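Local coordinates for protein putative xanthine dehydrogenase YAGS fad-binding subunit (Escherichia coli, PDB 5G5G) that probably oxidises aldehydes in the periplasm as the molybdenum-binding subunit of a three-chain enzyme that also carries an iron-sulfur cluster and FAD, at residues 21-26 with 618-623; 471-476 with 491-496. One frame throughout, in Å; residues are numbered along the deposited sequence. Where two conformers were deposited one is given.

Contact 1 (21-26 with 618-623); sequences PHDRID and NPKTAR. With MCN (pterin cytosine dinucleotide), chain Y.
Lys-620 of the 618-623 segment reaches along the loop 21-26, and its side chain can be followed atom by atom. CB lies against the ring of Pro-21, 3.9 Å from Pro-21 CB. From there the chain leaves with CG anti to the backbone N (chi1 -174°) and bends at chi3, which carries CE past the Pro-21 carbonyl, CE to Pro-21 O being 3.6 Å. In the conformer given, one of two deposited, the ammonium NZ ends 2.7 Å from Asp-23 OD1, a salt bridge in which the oxygen is approached nearly along its C-O axis. In this conformer NZ also donates to a water that in turn donates to Pro-21 O, and to the backbone of a neighbouring protein chain.

Behind the lysine, Asn-618 spends both ends of its amide. ND2 donates to His-22 O at 3.0 Å, almost perfectly straight (178°) and only 2° out of the amide plane, while Gln-478 is a second partner of ND2. OD1 meanwhile accepts Thr-621 N at 3.0 Å, from above the carbonyl plane, and more weakly Lys-620 N. Asn-618 is thus the N-cap of helix 619-638, and the same side chain that caps the helix fixes the loop. Its backbone N donates to O2 of the cytosine of the pterin cytosine dinucleotide, 2.9 Å away, placing this helix start in the cofactor pocket.

Thr-621 packs on Arg-24. Its CG2 sits 3.6 Å above the Arg-24 guanidinium plane, displaced toward the rim, while Thr-621 OG1 lies 2.7 Å from the cofactor ribose O2'. The guanidinium has its strongest partner in an acidic side chain of another protein chain, and Arg-24 NH1 also bonds to Gly-469 O.

Contact 2 (471-476 with 491-496); sequences GSYTIL and VAVHLG. With MCN (pterin cytosine dinucleotide), chain Y.
Tyr-473 presents one face of its ring to Leu-495, whose CD1 stands 3.5 Å from the ring centroid and just 9° off the normal, a CH-pi contact over the middle of the ring. Leu-495 CG follows over the rim, 3.6 Å from Tyr-473 CE1, and the two side chains run past each other in opposite directions. The ring reaches the strand because CG is anti to the carbonyl carbon (chi1 -80°), which swings it toward the 491-496 segment although its CB starts off to one side. At the ring edge, in plane, Val-493 O lies 3.5 Å from Tyr-473 CE1, so a C-H edge faces a backbone carbonyl.

Helix 472-484 and strand 491-494 belong to a beta-alpha-beta unit begun by strand 459-462, in the molybdopterin cofactor-binding family region; strand 491-494 runs parallel to 459-462, and the helix that connects them packs on 491-494. One turn on, Leu-476 extends the apolar seam: its CD1 meets Leu-495 CD2 at 3.7 Å, the side chains crossing at a slant, and its CB approaches Val-493 CG1 at 4.3 Å. Val-493 also sets CG1 4.0 Å from Tyr-473 CD1, and so touches both helix residues.

The phenol end is polar. A water in the ring plane donates to Tyr-473 OH at 2.8 Å and accepts from Leu-495 N, bridging Tyr-473 to the backbone of Leu-495, and the hydroxyl also bonds to Pro-236 O. Tyr-237 meets the ring as well, with planes about 25° apart. On the cofactor side of the helix, Ile-475 CD1 comes within 3.7 Å of O3' of the pterin cytosine dinucleotide.

Overall arrangement
The centres of contacts 1 and 2 lie 12 Å apart, and helix 472-484 lies between residues 491-496 and 618-623: residues 491-496 pack against it while loop 21-26 runs past its start. The two touch directly, with Ile-25 N 3.0 Å from Thr-474 OG1, a probable hydrogen bond, and Ile-25 CD1 3.6 Å from Tyr-473 O. Both reach the pterin cytosine dinucleotide from its cytidine half: 618-623 meets the base and ribose O2', 471-476 the ribose O3'. The redox centres lie farther off, the dioxothiomolybdenum ion about 12 Å from the Ser-472 side chain and the iron-sulfur cluster about 8 Å from that of Arg-24.

Contact 1 (21-26 with 618-623)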
loop_
_atom_site.group_PDB
_atom_site.type_symbol
_atom_site.label_atom_id
_atom_site.label_comp_id
_atom_site.label_asym_id
_atom_site.label_seq_id
_atom_site.Cartn_x
_atom_site.Cartn_y
_atom_site.Cartn_z
ATOM N N PRO C 21 -3.403 0.848 27.760
ATOM C CA PRO C 21 -2.635 0.680 26.508
ATOM C C PRO C 21 -1.751 -0.572 26.507
ATOM O O PRO C 21 -0.505 -0.538 26.339
ATOM C CB PRO C 21 -1.798 1.974 26.461
ATOM C CG PRO C 21 -1.589 2.298 27.903
ATOM C CD PRO C 21 -2.873 1.936 28.567
ATOM N N HIS C 22 -2.397 -1.704 26.610
ATOM C CA HIS C 22 -1.665 -2.971 26.626
ATOM C C HIS C 22 -0.994 -3.303 25.279
ATOM O O HIS C 22 -1.546 -2.997 24.219
ATOM C CB HIS C 22 -2.641 -4.069 27.002
ATOM C CG HIS C 22 -2.863 -4.133 28.477
ATOM N ND1 HIS C 22 -1.888 -4.595 29.340
ATOM C CD2 HIS C 22 -3.916 -3.774 29.250
ATOM C CE1 HIS C 22 -2.345 -4.547 30.584
ATOM N NE2 HIS C 22 -3.568 -4.033 30.554
ATOM N N ASP C 23 0.168 -3.945 25.358
ATOM C CA ASP C 23 0.811 -4.499 24.160
ATOM C C ASP C 23 -0.126 -5.480 23.467
ATOM O O ASP C 23 -0.849 -6.234 24.122
ATOM C CB ASP C 23 2.056 -5.276 24.529
ATOM C CG ASP C 23 3.177 -4.452 25.111
ATOM O OD1 ASP C 23 3.120 -3.229 25.123
ATOM O OD2 ASP C 23 4.119 -5.101 25.673
ATOM N N ARG C 24 -0.082 -5.547 22.142
ATOM C CA ARG C 24 -0.816 -6.550 21.408
ATOM C C ARG C 24 -0.418 -7.952 21.776
ATOM O O ARG C 24 0.790 -8.287 21.831
ATOM C CB ARG C 24 -0.496 -6.438 19.926
ATOM C CG ARG C 24 -1.221 -5.403 19.324
ATOM C CD ARG C 24 -0.823 -5.349 17.850
ATOM N NE ARG C 24 -1.064 -3.969 17.494
ATOM C CZ ARG C 24 -2.011 -3.504 16.704
ATOM N NH1 ARG C 24 -2.885 -4.288 16.144
ATOM N NH2 ARG C 24 -2.107 -2.210 16.527
ATOM N N ILE C 25 -1.414 -8.808 22.024
ATOM C CA ILE C 25 -1.145 -10.166 22.471
ATOM C C ILE C 25 -0.672 -11.057 21.311
ATOM O O ILE C 25 -0.037 -12.091 21.572
ATOM C CB ILE C 25 -2.296 -10.826 23.257
ATOM C CG1 ILE C 25 -3.524 -11.027 22.414
ATOM C CG2 ILE C 25 -2.638 -9.929 24.464
ATOM C CD1 ILE C 25 -4.535 -11.960 23.048
ATOM N N ASP C 26 -0.911 -10.609 20.108
ATOM C CA ASP C 26 -0.346 -11.265 18.914
ATOM C C ASP C 26 1.056 -10.748 18.553
ATOM O O ASP C 26 1.596 -11.160 17.522
ATOM C CB ASP C 26 -1.308 -11.203 17.698
ATOM C CG ASP C 26 -1.863 -9.805 17.379
ATOM O OD1 ASP C 26 -1.863 -8.943 18.312
ATOM O OD2 ASP C 26 -2.396 -9.593 16.271
ATOM N N ASN C 618 -8.403 0.373 23.937
ATOM C CA ASN C 618 -6.957 0.283 24.089
ATOM C C ASN C 618 -6.333 1.467 23.414
ATOM O O ASN C 618 -6.304 1.556 22.171
ATOM C CB ASN C 618 -6.436 -1.036 23.508
ATOM C CG ASN C 618 -4.965 -1.187 23.668
ATOM O OD1 ASN C 618 -4.203 -0.230 23.462
ATOM N ND2 ASN C 618 -4.526 -2.420 23.969
ATOM N N PRO C 619 -5.873 2.449 24.211
ATOM C CA PRO C 619 -5.430 3.688 23.559
ATOM C C PRO C 619 -4.213 3.507 22.656
ATOM O O PRO C 619 -4.020 4.314 21.749
ATOM C CB PRO C 619 -5.096 4.598 24.719
ATOM C CG PRO C 619 -6.025 4.117 25.828
ATOM C CD PRO C 619 -6.110 2.626 25.651
ATOM N N LYS C 620 -3.408 2.460 22.880
ATOM C CA LYS C 620 -2.229 2.208 22.018
ATOM C C LYS C 620 -2.633 1.678 20.655
ATOM O O LYS C 620 -2.224 2.209 19.617
ATOM C CB LYS C 620 -1.216 1.274 22.694
ATOM C CG LYS C 620 0.068 1.148 21.844
ATOM C CD LYS C 620 1.302 0.802 22.641
ATOM C CE LYS C 620 1.216 -0.561 23.217
ATOM N NZ LYS C 620 2.444 -0.844 24.005
ATOM N N THR C 621 -3.489 0.657 20.640
ATOM C CA THR C 621 -3.912 0.122 19.359
ATOM C C THR C 621 -4.883 1.067 18.670
ATOM O O THR C 621 -4.869 1.154 17.436
ATOM C CB THR C 621 -4.492 -1.278 19.486
ATOM O OG1 THR C 621 -5.593 -1.291 20.418
ATOM C CG2 THR C 621 -3.438 -2.261 20.033
ATOM N N ALA C 622 -5.663 1.825 19.451
ATOM C CA ALA C 622 -6.554 2.856 18.866
ATOM C C ALA C 622 -5.700 3.965 18.229
ATOM O O ALA C 622 -5.999 4.443 17.119
ATOM C CB ALA C 622 -7.515 3.429 19.886
ATOM N N ARG C 623 -4.670 4.409 18.926
ATOM C CA ARG C 623 -3.785 5.397 18.327
ATOM C C ARG C 623 -3.182 4.858 17.017
ATOM O O ARG C 623 -3.130 5.573 16.026
ATOM C CB ARG C 623 -2.718 5.854 19.275
ATOM C CG ARG C 623 -1.739 6.805 18.599
ATOM C CD ARG C 623 -0.792 7.414 19.575
ATOM N NE ARG C 623 0.173 8.267 18.857
ATOM C CZ ARG C 623 1.237 7.783 18.225
ATOM N NH1 ARG C 623 1.484 6.492 18.234
ATOM N NH2 ARG C 623 2.066 8.602 17.599
HETATM N N1 MCN Y . -10.548 0.543 19.167
HETATM C C2 MCN Y . -10.312 0.786 20.594
HETATM N N3 MCN Y . -11.612 1.435 21.066
HETATM C C4 MCN Y . -12.694 1.862 20.436
HETATM C C5 MCN Y . -12.742 1.388 19.010
HETATM C C6 MCN Y . -11.691 0.849 18.466
HETATM O O2 MCN Y . -9.430 0.541 21.236
HETATM N N4 MCN Y . -13.698 2.514 20.902
HETATM C "C1'" MCN Y . -9.334 0.102 18.500
HETATM C C2D MCN Y . -9.024 -1.413 18.794
HETATM O "O2'" MCN Y . -7.623 -1.649 18.670
HETATM C "C3'" MCN Y . -9.770 -1.997 17.705
HETATM C C4D MCN Y . -9.617 -1.138 16.369
HETATM O O4D MCN Y . -9.503 0.188 17.079
HETATM O "O3'" MCN Y . -9.459 -3.379 17.302
HETATM C "C5'" MCN Y . -10.619 -0.993 15.383
HETATM O "O5'" MCN Y . -11.927 -1.171 15.874
HETATM P PA MCN Y . -13.113 -0.657 15.018
HETATM O O1A MCN Y . -14.379 -1.271 15.612
HETATM O O2A MCN Y . -12.998 0.812 14.805
HETATM O O3A MCN Y . -12.858 -1.368 13.511
HETATM P PB MCN Y . -13.294 -2.845 13.153
HETATM O O1B MCN Y . -14.675 -2.861 12.656
HETATM O O2B MCN Y . -12.901 -3.767 14.260
HETATM O O3B MCN Y . -12.241 -3.108 12.015
HETATM C C10 MCN Y . -12.546 -2.665 10.625
HETATM C "C9'" MCN Y . -11.857 -1.408 10.229
HETATM C "C8'" MCN Y . -12.424 -1.013 8.758
HETATM S "S8'" MCN Y . -14.062 -1.108 8.417
HETATM C "C7'" MCN Y . -11.555 -0.834 7.890
HETATM S "S7'" MCN Y . -11.979 -0.590 6.170
HETATM C "C6'" MCN Y . -10.057 -0.553 8.222
HETATM C C7 MCN Y . -10.000 -0.410 9.817
HETATM O "O9'" MCN Y . -10.547 -1.488 10.460
HETATM N "N5'" MCN Y . -9.367 -1.896 7.847
HETATM C C4A MCN Y . -7.991 -2.157 8.379
HETATM N "N8'" MCN Y . -8.569 -0.401 10.190
HETATM C C4B MCN Y . -7.726 -1.321 9.678
HETATM N "N1'" MCN Y . -6.425 -1.380 10.179
HETATM C "C2'" MCN Y . -5.556 -2.439 9.893
HETATM N "N2'" MCN Y . -4.387 -2.492 10.322
HETATM N "N3'" MCN Y . -5.854 -3.120 8.745
HETATM C "C4'" MCN Y . -7.045 -3.234 8.046
HETATM O "O4'" MCN Y . -7.421 -3.878 7.049
HETATM O O HOH W 1 1.917 0.781 26.417
HETATM O O HOH W 2 -4.559 -0.912 15.566
#

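Contact 2 (471-476 with 491-496)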
loop_
_atom_site.group_PDB
_atom_site.type_symbol
_atom_site.label_atom_id
_atom_site.label_comp_id
_atom_site.label_asym_id
_atom_site.label_seq_id
_atom_site.Cartn_x
_atom_site.Cartn_y
_atom_site.Cartn_z
ATOM N N GLY C 471 -6.390 -4.986 16.199
ATOM C CA GLY C 471 -6.227 -5.259 17.651
ATOM C C GLY C 471 -7.285 -6.083 18.338
ATOM O O GLY C 471 -7.249 -6.239 19.543
ATOM N N SER C 472 -8.205 -6.675 17.581
ATOM C CA SER C 472 -9.265 -7.457 18.145
ATOM C C SER C 472 -8.773 -8.512 19.159
ATOM O O SER C 472 -9.417 -8.682 20.202
ATOM C CB SER C 472 -10.047 -8.144 17.047
ATOM O OG SER C 472 -10.497 -7.255 16.048
ATOM N N TYR C 473 -7.703 -9.253 18.845
ATOM C CA TYR C 473 -7.178 -10.252 19.818
ATOM C C TYR C 473 -7.055 -9.596 21.195
ATOM O O TYR C 473 -7.491 -10.155 22.207
ATOM C CB TYR C 473 -5.812 -10.824 19.464
ATOM C CG TYR C 473 -5.849 -11.922 18.405
ATOM C CD1 TYR C 473 -6.226 -13.246 18.752
ATOM C CD2 TYR C 473 -5.411 -11.681 17.079
ATOM C CE1 TYR C 473 -6.215 -14.261 17.811
ATOM C CE2 TYR C 473 -5.432 -12.700 16.144
ATOM C CZ TYR C 473 -5.817 -13.992 16.516
ATOM O OH TYR C 473 -5.858 -15.040 15.565
ATOM N N THR C 474 -6.379 -8.442 21.224
ATOM C CA THR C 474 -6.054 -7.775 22.458
ATOM C C THR C 474 -7.261 -7.195 23.202
ATOM O O THR C 474 -7.443 -7.443 24.378
ATOM C CB THR C 474 -4.997 -6.719 22.181
ATOM O OG1 THR C 474 -3.960 -7.367 21.462
ATOM C CG2 THR C 474 -4.478 -6.137 23.432
ATOM N N ILE C 475 -8.103 -6.464 22.517
ATOM C CA ILE C 475 -9.279 -5.911 23.161
ATOM C C ILE C 475 -10.309 -6.942 23.629
ATOM O O ILE C 475 -10.961 -6.738 24.654
ATOM C CB ILE C 475 -9.949 -4.790 22.341
ATOM C CG1 ILE C 475 -10.424 -5.283 20.954
ATOM C CG2 ILE C 475 -8.964 -3.620 22.290
ATOM C CD1 ILE C 475 -11.473 -4.373 20.289
ATOM N N LEU C 476 -10.403 -8.073 22.923
ATOM C CA LEU C 476 -11.248 -9.159 23.404
ATOM C C LEU C 476 -10.637 -9.792 24.659
ATOM O O LEU C 476 -11.374 -10.080 25.614
ATOM C CB LEU C 476 -11.463 -10.217 22.315
ATOM C CG LEU C 476 -12.297 -9.672 21.131
ATOM C CD1 LEU C 476 -12.163 -10.530 19.880
ATOM C CD2 LEU C 476 -13.773 -9.600 21.469
ATOM N N VAL C 491 -5.617 -14.904 29.687
ATOM C CA VAL C 491 -6.716 -15.049 28.760
ATOM C C VAL C 491 -6.165 -15.470 27.402
ATOM O O VAL C 491 -5.245 -14.829 26.867
ATOM C CB VAL C 491 -7.501 -13.737 28.603
ATOM C CG1 VAL C 491 -8.690 -13.923 27.689
ATOM C CG2 VAL C 491 -7.966 -13.223 29.989
ATOM N N ALA C 492 -6.708 -16.537 26.855
ATOM C CA ALA C 492 -6.353 -16.957 25.497
ATOM C C ALA C 492 -7.506 -16.562 24.630
ATOM O O ALA C 492 -8.628 -16.686 25.051
ATOM C CB ALA C 492 -6.153 -18.477 25.428
ATOM N N VAL C 493 -7.233 -16.115 23.418
ATOM C CA VAL C 493 -8.268 -15.710 22.473
ATOM C C VAL C 493 -8.006 -16.381 21.120
ATOM O O VAL C 493 -6.916 -16.231 20.561
ATOM C CB VAL C 493 -8.260 -14.189 22.286
ATOM C CG1 VAL C 493 -9.314 -13.748 21.271
ATOM C CG2 VAL C 493 -8.411 -13.452 23.615
ATOM N N HIS C 494 -9.011 -17.098 20.649
ATOM C CA HIS C 494 -8.989 -17.813 19.384
ATOM C C HIS C 494 -10.021 -17.154 18.479
ATOM O O HIS C 494 -11.199 -17.060 18.838
ATOM C CB HIS C 494 -9.304 -19.265 19.622
ATOM C CG HIS C 494 -8.403 -19.884 20.644
ATOM N ND1 HIS C 494 -7.029 -19.882 20.515
ATOM C CD2 HIS C 494 -8.663 -20.475 21.832
ATOM C CE1 HIS C 494 -6.487 -20.462 21.584
ATOM N NE2 HIS C 494 -7.459 -20.840 22.393
ATOM N N LEU C 495 -9.553 -16.733 17.312
ATOM C CA LEU C 495 -10.328 -15.938 16.348
ATOM C C LEU C 495 -10.375 -16.530 14.960
ATOM O O LEU C 495 -9.604 -17.435 14.614
ATOM C CB LEU C 495 -9.712 -14.530 16.215
ATOM C CG LEU C 495 -9.727 -13.657 17.439
ATOM C CD1 LEU C 495 -9.267 -12.246 17.106
ATOM C CD2 LEU C 495 -11.091 -13.590 18.042
ATOM N N GLY C 496 -11.309 -15.981 14.171
ATOM C CA GLY C 496 -11.294 -16.148 12.733
ATOM C C GLY C 496 -11.499 -17.570 12.250
ATOM O O GLY C 496 -10.804 -18.010 11.354
HETATM N N1 MCN Y . -10.548 0.543 19.167
HETATM C C2 MCN Y . -10.312 0.786 20.594
HETATM N N3 MCN Y . -11.612 1.435 21.066
HETATM C C4 MCN Y . -12.694 1.862 20.436
HETATM C C5 MCN Y . -12.742 1.388 19.010
HETATM C C6 MCN Y . -11.691 0.849 18.466
HETATM O O2 MCN Y . -9.430 0.541 21.236
HETATM N N4 MCN Y . -13.698 2.514 20.902
HETATM C "C1'" MCN Y . -9.334 0.102 18.500
HETATM C C2D MCN Y . -9.024 -1.413 18.794
HETATM O "O2'" MCN Y . -7.623 -1.649 18.670
HETATM C "C3'" MCN Y . -9.770 -1.997 17.705
HETATM C C4D MCN Y . -9.617 -1.138 16.369
HETATM O O4D MCN Y . -9.503 0.188 17.079
HETATM O "O3'" MCN Y . -9.459 -3.379 17.302
HETATM C "C5'" MCN Y . -10.619 -0.993 15.383
HETATM O "O5'" MCN Y . -11.927 -1.171 15.874
HETATM P PA MCN Y . -13.113 -0.657 15.018
HETATM O O1A MCN Y . -14.379 -1.271 15.612
HETATM O O2A MCN Y . -12.998 0.812 14.805
HETATM O O3A MCN Y . -12.858 -1.368 13.511
HETATM P PB MCN Y . -13.294 -2.845 13.153
HETATM O O1B MCN Y . -14.675 -2.861 12.656
HETATM O O2B MCN Y . -12.901 -3.767 14.260
HETATM O O3B MCN Y . -12.241 -3.108 12.015
HETATM C C10 MCN Y . -12.546 -2.665 10.625
HETATM C "C9'" MCN Y . -11.857 -1.408 10.229
HETATM C "C8'" MCN Y . -12.424 -1.013 8.758
HETATM S "S8'" MCN Y . -14.062 -1.108 8.417
HETATM C "C7'" MCN Y . -11.555 -0.834 7.890
HETATM S "S7'" MCN Y . -11.979 -0.590 6.170
HETATM C "C6'" MCN Y . -10.057 -0.553 8.222
HETATM C C7 MCN Y . -10.000 -0.410 9.817
HETATM O "O9'" MCN Y . -10.547 -1.488 10.460
HETATM N "N5'" MCN Y . -9.367 -1.896 7.847
HETATM C C4A MCN Y . -7.991 -2.157 8.379
HETATM N "N8'" MCN Y . -8.569 -0.401 10.190
HETATM C C4B MCN Y . -7.726 -1.321 9.678
HETATM N "N1'" MCN Y . -6.425 -1.380 10.179
HETATM C "C2'" MCN Y . -5.556 -2.439 9.893
HETATM N "N2'" MCN Y . -4.387 -2.492 10.322
HETATM N "N3'" MCN Y . -5.854 -3.120 8.745
HETATM C "C4'" MCN Y . -7.045 -3.234 8.046
HETATM O "O4'" MCN Y . -7.421 -3.878 7.049
HETATM O O HOH W 3 -6.690 -17.425 16.690
#